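Local coordinates for 231aa long hypothetical protein-L-isoaspartate O-methyltransferase (Sulfolobus tokodaii, PDB 1VBF) that probably methylates L-isoaspartyl residues of damaged proteins with S-adenosyl-L-methionine as methyl donor, a step in their repair or degradation, at residues Ala17-Lys22 with Ala89-Lys94; Ile60-Glu65 with Gln171-Val176; Tyr83-Ile88 with Val95-Ile100. One frame throughout, in Å; residues are numbered along the deposited sequence.

Contact 1. Residues Ala17-Lys22 with Ala89-Lys94; sequences AEAFNK and AEIVDK
A19 and E90 face each other where helix 14-22 runs past the last turn of helix 83-91, with CA atoms 6.0 Å apart, a close approach for two helical backbones. The small side chain of A19 makes it possible. The methyl group of A19 is directed at the second segment, and its CB lies 3.8 Å from CB of E90; alanine suits the place because this single methyl lets the backbones come so close. The same A19 CB also touches I91, whose CG1 is 4.2 Å away, so the alanine rests against two consecutive residues at the end of the helix. Both helices belong to the Rossmann-like methyltransferase fold of the PCMT family: helix 83-91 packs on the central sheet between strands 73-77 and 94-99, and helix 14-22 lies against it as an N-terminal addition. I91 also touches L16 and E15, about one turn back on helix 14-22.

One turn after A19, a salt bridge closes the more exposed border of the contact. K22 stretches out fully, its CG opposite the backbone N (chi1 173°), and brings NZ to within 2.8 Å of OE1 of E90, on the syn lone pair of that oxygen. Lysine suits the place because its long, extended chain reaches from the exposed flank of helix 14-22 to the carboxylate of E90. E90 bends at its second torsion (chi2 -82°), turning its carboxylate back to the lysine. Its other oxygen, OE2, is bonded to the hydroxyl of Y115, while NZ of K22 has a second partner in the hydroxyl of Y114.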
loop_
_atom_site.group_PDB
_atom_site.type_symbol
_atom_site.label_atom_id
_atom_site.label_comp_id
_atom_site.label_asym_id
_atom_site.label_seq_id
_atom_site.Cartn_x
_atom_site.Cartn_y
_atom_site.Cartn_z
ATOM N N ALA B 17 5.680 -37.609 -22.953
ATOM C CA ALA B 17 6.859 -38.142 -22.289
ATOM C C ALA B 17 7.952 -38.413 -23.323
ATOM O O ALA B 17 9.124 -38.063 -23.129
ATOM C CB ALA B 17 6.490 -39.435 -21.525
ATOM N N GLU B 18 7.555 -39.013 -24.435
ATOM C CA GLU B 18 8.505 -39.325 -25.487
ATOM C C GLU B 18 8.997 -38.100 -26.215
ATOM O O GLU B 18 10.198 -37.986 -26.460
ATOM C CB GLU B 18 7.903 -40.327 -26.461
ATOM C CG GLU B 18 7.523 -41.577 -25.742
ATOM C CD GLU B 18 6.997 -42.631 -26.653
ATOM O OE1 GLU B 18 6.093 -42.325 -27.472
ATOM O OE2 GLU B 18 7.486 -43.778 -26.536
ATOM N N ALA B 19 8.080 -37.194 -26.561
ATOM C CA ALA B 19 8.449 -35.949 -27.229
ATOM C C ALA B 19 9.431 -35.156 -26.326
ATOM O O ALA B 19 10.469 -34.666 -26.783
ATOM C CB ALA B 19 7.203 -35.141 -27.514
ATOM N N PHE B 20 9.109 -35.067 -25.032
ATOM C CA PHE B 20 9.948 -34.361 -24.074
ATOM C C PHE B 20 11.365 -34.932 -23.992
ATOM O O PHE B 20 12.345 -34.190 -23.854
ATOM C CB PHE B 20 9.327 -34.384 -22.673
ATOM C CG PHE B 20 10.128 -33.594 -21.658
ATOM C CD1 PHE B 20 10.288 -32.209 -21.794
ATOM C CD2 PHE B 20 10.807 -34.241 -20.631
ATOM C CE1 PHE B 20 11.107 -31.499 -20.937
ATOM C CE2 PHE B 20 11.631 -33.533 -19.775
ATOM C CZ PHE B 20 11.783 -32.167 -19.925
ATOM N N ASN B 21 11.470 -36.257 -24.050
ATOM C CA ASN B 21 12.771 -36.869 -23.982
ATOM C C ASN B 21 13.585 -36.619 -25.247
ATOM O O ASN B 21 14.777 -36.334 -25.184
ATOM C CB ASN B 21 12.662 -38.365 -23.754
ATOM C CG ASN B 21 13.895 -38.922 -23.080
ATOM O OD1 ASN B 21 13.811 -39.487 -22.000
ATOM N ND2 ASN B 21 15.044 -38.749 -23.700
ATOM N N LYS B 22 12.923 -36.684 -26.394
ATOM C CA LYS B 22 13.570 -36.491 -27.694
ATOM C C LYS B 22 13.994 -35.059 -28.139
ATOM O O LYS B 22 15.122 -34.870 -28.584
ATOM C CB LYS B 22 12.670 -37.123 -28.761
ATOM C CG LYS B 22 13.106 -36.869 -30.177
ATOM C CD LYS B 22 12.034 -37.329 -31.141
ATOM C CE LYS B 22 12.295 -36.810 -32.551
ATOM N NZ LYS B 22 11.230 -37.280 -33.483
ATOM N N ALA B 89 4.031 -30.636 -32.118
ATOM C CA ALA B 89 4.172 -31.141 -33.479
ATOM C C ALA B 89 4.556 -32.628 -33.476
ATOM O O ALA B 89 4.105 -33.407 -34.316
ATOM C CB ALA B 89 5.222 -30.330 -34.207
ATOM N N GLU B 90 5.406 -33.017 -32.535
ATOM C CA GLU B 90 5.812 -34.409 -32.419
ATOM C C GLU B 90 4.630 -35.348 -32.148
ATOM O O GLU B 90 4.584 -36.455 -32.650
ATOM C CB GLU B 90 6.812 -34.560 -31.282
ATOM C CG GLU B 90 8.137 -33.858 -31.497
ATOM C CD GLU B 90 9.111 -34.664 -32.348
ATOM O OE1 GLU B 90 8.987 -35.912 -32.384
ATOM O OE2 GLU B 90 10.013 -34.046 -32.962
ATOM N N ILE B 91 3.659 -34.893 -31.377
ATOM C CA ILE B 91 2.555 -35.745 -30.995
ATOM C C ILE B 91 1.367 -35.677 -31.917
ATOM O O ILE B 91 0.770 -36.688 -32.306
ATOM C CB ILE B 91 2.045 -35.343 -29.565
ATOM C CG1 ILE B 91 3.194 -35.395 -28.567
ATOM C CG2 ILE B 91 0.809 -36.185 -29.150
ATOM C CD1 ILE B 91 2.884 -34.674 -27.287
ATOM N N VAL B 92 1.020 -34.444 -32.233
ATOM C CA VAL B 92 -0.161 -34.138 -33.008
ATOM C C VAL B 92 -0.071 -34.209 -34.548
ATOM O O VAL B 92 1.011 -34.269 -35.122
ATOM C CB VAL B 92 -0.667 -32.748 -32.513
ATOM C CG1 VAL B 92 -0.761 -31.757 -33.659
ATOM C CG2 VAL B 92 -1.990 -32.919 -31.788
ATOM N N ASP B 93 -1.228 -34.225 -35.206
ATOM C CA ASP B 93 -1.242 -34.258 -36.657
ATOM C C ASP B 93 -0.731 -32.918 -37.171
ATOM O O ASP B 93 0.359 -32.836 -37.734
ATOM C CB ASP B 93 -2.652 -34.504 -37.190
ATOM C CG ASP B 93 -2.689 -34.528 -38.702
ATOM O OD1 ASP B 93 -3.780 -34.453 -39.310
ATOM O OD2 ASP B 93 -1.596 -34.621 -39.297
ATOM N N LYS B 94 -1.521 -31.869 -36.958
ATOM C CA LYS B 94 -1.160 -30.517 -37.385
ATOM C C LYS B 94 -1.175 -29.464 -36.281
ATOM O O LYS B 94 -1.967 -29.537 -35.346
ATOM C CB LYS B 94 -2.073 -30.069 -38.525
ATOM C CG LYS B 94 -1.580 -30.547 -39.869
ATOM C CD LYS B 94 -2.723 -30.717 -40.830
ATOM C CE LYS B 94 -2.448 -31.875 -41.791
ATOM N NZ LYS B 94 -3.717 -32.372 -42.418
#

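Contact 2. Residues Ile60-Glu65 with Gln171-Val176; sequences IFMLDE and QKLYKV
M62 and L173 meet in the layer where helix 56-65 packs on the mixed sheet of the Rossmann-like methyltransferase fold, on strand 171-177, which runs antiparallel between strands 159-165 and 184-191. The helix and strand segments run nearly parallel, at 17°, with their axes 10.4 Å apart, so side chains must bridge the space. SE of the selenomethionine M62 lies 3.9 Å from CD2 of L173. The other methyl, CD1 of L173, approaches the ring of F61 obliquely, at 4.4 Å from CE2. A branched leucine suits this place because it serves two helix residues at once.

Further out, L173 also leans on I162 and L188 of the flanking strands, while W141 and F193 pack against M62. Towards the end of the helix segment polar groups take over. CG of E65, one turn on in the same helix, lies over one face of the F61 ring toward its rim, and OE1 of E65 makes a salt bridge of 3.6 Å with NZ of K175. A long lysine suits the strand here: extended throughout, it reaches both that carboxylate and the backbone O of E65, to which NZ donates over 3.1 Å, in the carbonyl plane at a C=O...N angle of 144°.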
loop_
_atom_site.group_PDB
_atom_site.type_symbol
_atom_site.label_atom_id
_atom_site.label_comp_id
_atom_site.label_asym_id
_atom_site.label_seq_id
_atom_site.Cartn_x
_atom_site.Cartn_y
_atom_site.Cartn_z
ATOM N N ILE B 60 5.622 -27.878 -19.376
ATOM C CA ILE B 60 5.387 -29.312 -19.493
ATOM C C ILE B 60 4.096 -29.697 -18.780
ATOM O O ILE B 60 3.350 -30.583 -19.237
ATOM C CB ILE B 60 6.577 -30.108 -18.912
ATOM C CG1 ILE B 60 7.859 -29.697 -19.639
ATOM C CG2 ILE B 60 6.345 -31.596 -19.079
ATOM C CD1 ILE B 60 7.712 -29.752 -21.168
ATOM N N PHE B 61 3.842 -29.030 -17.655
ATOM C CA PHE B 61 2.627 -29.283 -16.897
ATOM C C PHE B 61 1.409 -28.887 -17.746
ATOM O O PHE B 61 0.430 -29.625 -17.840
ATOM C CB PHE B 61 2.633 -28.488 -15.574
ATOM C CG PHE B 61 1.342 -28.580 -14.817
ATOM C CD1 PHE B 61 0.886 -29.811 -14.336
ATOM C CD2 PHE B 61 0.525 -27.464 -14.677
ATOM C CE1 PHE B 61 -0.375 -29.929 -13.735
ATOM C CE2 PHE B 61 -0.739 -27.567 -14.076
ATOM C CZ PHE B 61 -1.191 -28.802 -13.608
HETATM N N MSE B 62 1.480 -27.720 -18.374
HETATM C CA MSE B 62 0.392 -27.253 -19.212
HETATM C C MSE B 62 0.125 -28.181 -20.390
HETATM O O MSE B 62 -1.027 -28.562 -20.644
HETATM C CB MSE B 62 0.695 -25.845 -19.690
HETATM C CG MSE B 62 0.864 -24.885 -18.530
HETATM SE SE MSE B 62 0.961 -23.019 -19.034
HETATM C CE MSE B 62 2.807 -22.724 -18.580
ATOM N N LEU B 63 1.184 -28.558 -21.106
ATOM C CA LEU B 63 1.016 -29.466 -22.234
ATOM C C LEU B 63 0.491 -30.811 -21.750
ATOM O O LEU B 63 -0.366 -31.411 -22.394
ATOM C CB LEU B 63 2.333 -29.668 -22.977
ATOM C CG LEU B 63 2.953 -28.420 -23.626
ATOM C CD1 LEU B 63 4.110 -28.848 -24.513
ATOM C CD2 LEU B 63 1.902 -27.649 -24.434
ATOM N N ASP B 64 0.985 -31.280 -20.606
ATOM C CA ASP B 64 0.530 -32.560 -20.077
ATOM C C ASP B 64 -0.966 -32.488 -19.779
ATOM O O ASP B 64 -1.713 -33.443 -20.008
ATOM C CB ASP B 64 1.330 -32.927 -18.824
ATOM C CG ASP B 64 1.259 -34.425 -18.487
ATOM O OD1 ASP B 64 0.970 -35.247 -19.398
ATOM O OD2 ASP B 64 1.518 -34.784 -17.308
ATOM N N GLU B 65 -1.415 -31.338 -19.302
ATOM C CA GLU B 65 -2.822 -31.145 -18.977
ATOM C C GLU B 65 -3.689 -30.928 -20.214
ATOM O O GLU B 65 -4.919 -31.007 -20.123
ATOM C CB GLU B 65 -2.969 -29.944 -18.049
ATOM C CG GLU B 65 -2.550 -30.193 -16.609
ATOM C CD GLU B 65 -3.553 -31.056 -15.861
ATOM O OE1 GLU B 65 -4.758 -30.737 -15.883
ATOM O OE2 GLU B 65 -3.141 -32.057 -15.246
ATOM N N GLN B 171 -1.732 -14.268 -12.118
ATOM C CA GLN B 171 -2.995 -14.728 -12.677
ATOM C C GLN B 171 -3.337 -16.145 -12.295
ATOM O O GLN B 171 -2.745 -16.708 -11.391
ATOM C CB GLN B 171 -2.949 -14.615 -14.199
ATOM C CG GLN B 171 -2.446 -13.276 -14.720
ATOM C CD GLN B 171 -0.939 -13.194 -14.773
ATOM O OE1 GLN B 171 -0.272 -14.150 -15.133
ATOM N NE2 GLN B 171 -0.396 -12.040 -14.435
ATOM N N LYS B 172 -4.298 -16.728 -12.993
ATOM C CA LYS B 172 -4.692 -18.101 -12.726
ATOM C C LYS B 172 -4.659 -18.895 -14.024
ATOM O O LYS B 172 -5.029 -18.387 -15.076
ATOM C CB LYS B 172 -6.102 -18.158 -12.145
ATOM C CG LYS B 172 -6.240 -17.679 -10.707
ATOM C CD LYS B 172 -7.597 -17.018 -10.538
ATOM C CE LYS B 172 -7.732 -15.861 -11.568
ATOM N NZ LYS B 172 -9.111 -15.298 -11.706
ATOM N N LEU B 173 -4.214 -20.146 -13.932
ATOM C CA LEU B 173 -4.120 -21.041 -15.077
ATOM C C LEU B 173 -5.463 -21.762 -15.200
ATOM O O LEU B 173 -5.937 -22.381 -14.249
ATOM C CB LEU B 173 -2.964 -22.032 -14.835
ATOM C CG LEU B 173 -2.138 -22.672 -15.970
ATOM C CD1 LEU B 173 -2.527 -24.117 -16.121
ATOM C CD2 LEU B 173 -2.332 -21.909 -17.260
ATOM N N TYR B 174 -6.096 -21.678 -16.358
ATOM C CA TYR B 174 -7.379 -22.342 -16.505
ATOM C C TYR B 174 -7.444 -23.407 -17.584
ATOM O O TYR B 174 -6.927 -23.225 -18.687
ATOM C CB TYR B 174 -8.487 -21.347 -16.818
ATOM C CG TYR B 174 -8.941 -20.498 -15.681
ATOM C CD1 TYR B 174 -8.310 -19.291 -15.389
ATOM C CD2 TYR B 174 -10.028 -20.890 -14.906
ATOM C CE1 TYR B 174 -8.753 -18.495 -14.350
ATOM C CE2 TYR B 174 -10.484 -20.097 -13.856
ATOM C CZ TYR B 174 -9.842 -18.905 -13.587
ATOM O OH TYR B 174 -10.290 -18.132 -12.548
ATOM N N LYS B 175 -8.100 -24.514 -17.255
ATOM C CA LYS B 175 -8.300 -25.592 -18.206
ATOM C C LYS B 175 -9.789 -25.515 -18.586
ATOM O O LYS B 175 -10.684 -25.780 -17.774
ATOM C CB LYS B 175 -7.958 -26.944 -17.570
ATOM C CG LYS B 175 -8.117 -28.119 -18.518
ATOM C CD LYS B 175 -7.745 -29.413 -17.834
ATOM C CE LYS B 175 -7.977 -30.592 -18.745
ATOM N NZ LYS B 175 -7.290 -31.784 -18.206
ATOM N N VAL B 176 -10.043 -25.148 -19.830
ATOM C CA VAL B 176 -11.398 -24.965 -20.313
ATOM C C VAL B 176 -11.869 -26.066 -21.236
ATOM O O VAL B 176 -11.216 -26.351 -22.232
ATOM C CB VAL B 176 -11.489 -23.639 -21.073
ATOM C CG1 VAL B 176 -12.892 -23.391 -21.543
ATOM C CG2 VAL B 176 -11.012 -22.532 -20.199
#

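Contact 3. Residues Tyr83-Ile88 with Val95-Ile100; sequences YYTALI and VVSVEI
T85 is the first residue of helix segment 83-88 to reach strand 95-99. The two run almost antiparallel, at 169°, with their axes 9.6 Å apart. CG2 of T85 is the touching branch, 4.0 Å from CB of S97 and 4.1 Å from CG1 of V95, so it settles between two strand residues that point to the same side of the sheet. The torsion explains this division of labour: CG2 lies opposite the backbone N, whereas OG1 is placed beside that N (chi1 -39°) and turns to E76, whose OE1 it meets in a hydrogen bond. Threonine is apt here because one side chain offers a methyl to the packing and a hydroxyl to the carboxylate of E76.

One turn on, I88 is directed at the strand. Its CG2 lies 3.6 Å from CG2 of V95, and the two side chains cross at about a right angle. Beta-branched residues suit both positions, since their CG2 branches pack against each other between helix and sheet. I88 also packs on V74 and E76 of the adjoining strand 73-77, so it straddles two neighbouring strands.

S97 is small enough to leave room for T85. Its hydroxyl is satisfied by OG1 of T79 and OE1 of E76, and the E76 carboxylate oxygen is therefore shared by T85 and S97. This network of four side chains ties the helix to both strands, with T79 in the connection that follows strand 73-77. Strand 73-77, helix 83-91 and strand 94-99 form, in chain order, the first beta-alpha-beta crossover of the seven-stranded sheet of a Rossmann-like methyltransferase.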
loop_
_atom_site.group_PDB
_atom_site.type_symbol
_atom_site.label_atom_id
_atom_site.label_comp_id
_atom_site.label_asym_id
_atom_site.label_seq_id
_atom_site.Cartn_x
_atom_site.Cartn_y
_atom_site.Cartn_z
ATOM N N TYR B 83 10.035 -23.980 -28.984
ATOM C CA TYR B 83 10.216 -25.231 -28.243
ATOM C C TYR B 83 8.925 -25.997 -27.878
ATOM O O TYR B 83 8.833 -27.223 -28.077
ATOM C CB TYR B 83 11.008 -24.978 -26.971
ATOM C CG TYR B 83 11.065 -26.191 -26.090
ATOM C CD1 TYR B 83 11.820 -27.302 -26.455
ATOM C CD2 TYR B 83 10.310 -26.267 -24.934
ATOM C CE1 TYR B 83 11.824 -28.490 -25.675
ATOM C CE2 TYR B 83 10.292 -27.452 -24.138
ATOM C CZ TYR B 83 11.053 -28.558 -24.514
ATOM O OH TYR B 83 11.055 -29.705 -23.734
ATOM N N TYR B 84 7.932 -25.305 -27.333
ATOM C CA TYR B 84 6.711 -26.020 -26.995
ATOM C C TYR B 84 5.967 -26.370 -28.285
ATOM O O TYR B 84 5.179 -27.329 -28.327
ATOM C CB TYR B 84 5.808 -25.197 -26.054
ATOM C CG TYR B 84 6.430 -24.916 -24.706
ATOM C CD1 TYR B 84 6.866 -23.644 -24.379
ATOM C CD2 TYR B 84 6.639 -25.941 -23.779
ATOM C CE1 TYR B 84 7.494 -23.386 -23.194
ATOM C CE2 TYR B 84 7.276 -25.689 -22.567
ATOM C CZ TYR B 84 7.698 -24.407 -22.287
ATOM O OH TYR B 84 8.319 -24.137 -21.096
ATOM N N THR B 85 6.237 -25.593 -29.336
ATOM C CA THR B 85 5.603 -25.828 -30.615
ATOM C C THR B 85 6.135 -27.179 -31.088
ATOM O O THR B 85 5.353 -28.071 -31.412
ATOM C CB THR B 85 5.944 -24.722 -31.630
ATOM O OG1 THR B 85 5.950 -23.454 -30.968
ATOM C CG2 THR B 85 4.897 -24.684 -32.749
ATOM N N ALA B 86 7.459 -27.337 -31.102
ATOM C CA ALA B 86 8.067 -28.614 -31.487
ATOM C C ALA B 86 7.461 -29.828 -30.732
ATOM O O ALA B 86 7.058 -30.799 -31.369
ATOM C CB ALA B 86 9.576 -28.569 -31.263
ATOM N N LEU B 87 7.397 -29.784 -29.395
ATOM C CA LEU B 87 6.831 -30.889 -28.613
ATOM C C LEU B 87 5.407 -31.260 -29.024
ATOM O O LEU B 87 5.036 -32.436 -28.988
ATOM C CB LEU B 87 6.835 -30.562 -27.119
ATOM C CG LEU B 87 8.166 -30.266 -26.406
ATOM C CD1 LEU B 87 7.876 -29.976 -24.941
ATOM C CD2 LEU B 87 9.146 -31.441 -26.534
ATOM N N ILE B 88 4.601 -30.275 -29.410
ATOM C CA ILE B 88 3.233 -30.557 -29.830
ATOM C C ILE B 88 3.247 -31.216 -31.221
ATOM O O ILE B 88 2.571 -32.226 -31.476
ATOM C CB ILE B 88 2.401 -29.257 -29.869
ATOM C CG1 ILE B 88 2.409 -28.608 -28.484
ATOM C CG2 ILE B 88 0.948 -29.547 -30.313
ATOM C CD1 ILE B 88 1.719 -27.278 -28.436
ATOM N N VAL B 95 -0.302 -28.470 -36.416
ATOM C CA VAL B 95 -0.194 -27.397 -35.437
ATOM C C VAL B 95 -0.189 -26.016 -36.085
ATOM O O VAL B 95 0.685 -25.721 -36.900
ATOM C CB VAL B 95 1.114 -27.529 -34.619
ATOM C CG1 VAL B 95 1.266 -26.388 -33.669
ATOM C CG2 VAL B 95 1.111 -28.804 -33.851
ATOM N N VAL B 96 -1.162 -25.173 -35.735
ATOM C CA VAL B 96 -1.198 -23.799 -36.235
ATOM C C VAL B 96 -0.707 -22.939 -35.057
ATOM O O VAL B 96 -1.278 -22.990 -33.976
ATOM C CB VAL B 96 -2.623 -23.370 -36.618
ATOM C CG1 VAL B 96 -2.650 -21.883 -36.889
ATOM C CG2 VAL B 96 -3.099 -24.142 -37.857
ATOM N N SER B 97 0.345 -22.157 -35.257
ATOM C CA SER B 97 0.890 -21.349 -34.178
ATOM C C SER B 97 1.069 -19.867 -34.525
ATOM O O SER B 97 1.747 -19.526 -35.492
ATOM C CB SER B 97 2.226 -21.924 -33.746
ATOM O OG SER B 97 2.841 -21.124 -32.754
ATOM N N VAL B 98 0.507 -18.994 -33.690
ATOM C CA VAL B 98 0.552 -17.556 -33.909
ATOM C C VAL B 98 1.537 -16.778 -33.024
ATOM O O VAL B 98 1.642 -17.046 -31.839
ATOM C CB VAL B 98 -0.851 -16.966 -33.667
ATOM C CG1 VAL B 98 -0.883 -15.502 -34.077
ATOM C CG2 VAL B 98 -1.897 -17.811 -34.389
ATOM N N GLU B 99 2.234 -15.802 -33.602
ATOM C CA GLU B 99 3.166 -14.957 -32.866
ATOM C C GLU B 99 2.911 -13.495 -33.278
ATOM O O GLU B 99 2.849 -13.194 -34.464
ATOM C CB GLU B 99 4.603 -15.343 -33.176
ATOM C CG GLU B 99 5.598 -14.339 -32.623
ATOM C CD GLU B 99 5.514 -14.214 -31.109
ATOM O OE1 GLU B 99 5.503 -13.072 -30.597
ATOM O OE2 GLU B 99 5.460 -15.264 -30.433
ATOM N N ILE B 100 2.774 -12.588 -32.315
ATOM C CA ILE B 100 2.477 -11.195 -32.631
ATOM C C ILE B 100 3.691 -10.299 -32.801
ATOM O O ILE B 100 3.627 -9.269 -33.476
ATOM C CB ILE B 100 1.541 -10.568 -31.545
ATOM C CG1 ILE B 100 0.939 -9.261 -32.040
ATOM C CG2 ILE B 100 2.314 -10.262 -30.279
ATOM C CD1 ILE B 100 -0.223 -8.785 -31.176
#

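Overall arrangement
From the N terminus, helix 14-22, the second helix of the chain, is tied by contact 1 to the end of helix 83-91, closing a loop of 66 residues. Helix 56-65 lies inside that loop but pairs beyond it, through contact 2, with strand 171-177, so contacts 1 and 2 cross. Contact 3 joins helix 83-91 to strand 94-99 after a short turn; it is nested inside contact 2 and crosses contact 1, with which it shares the helix. F20 touches I60 and Y83, while L63 packs on Y84, L87 and I88. Together the contacts bind helix 14-22 to helices 56-65 and 83-91, and these to separate strands of one sheet.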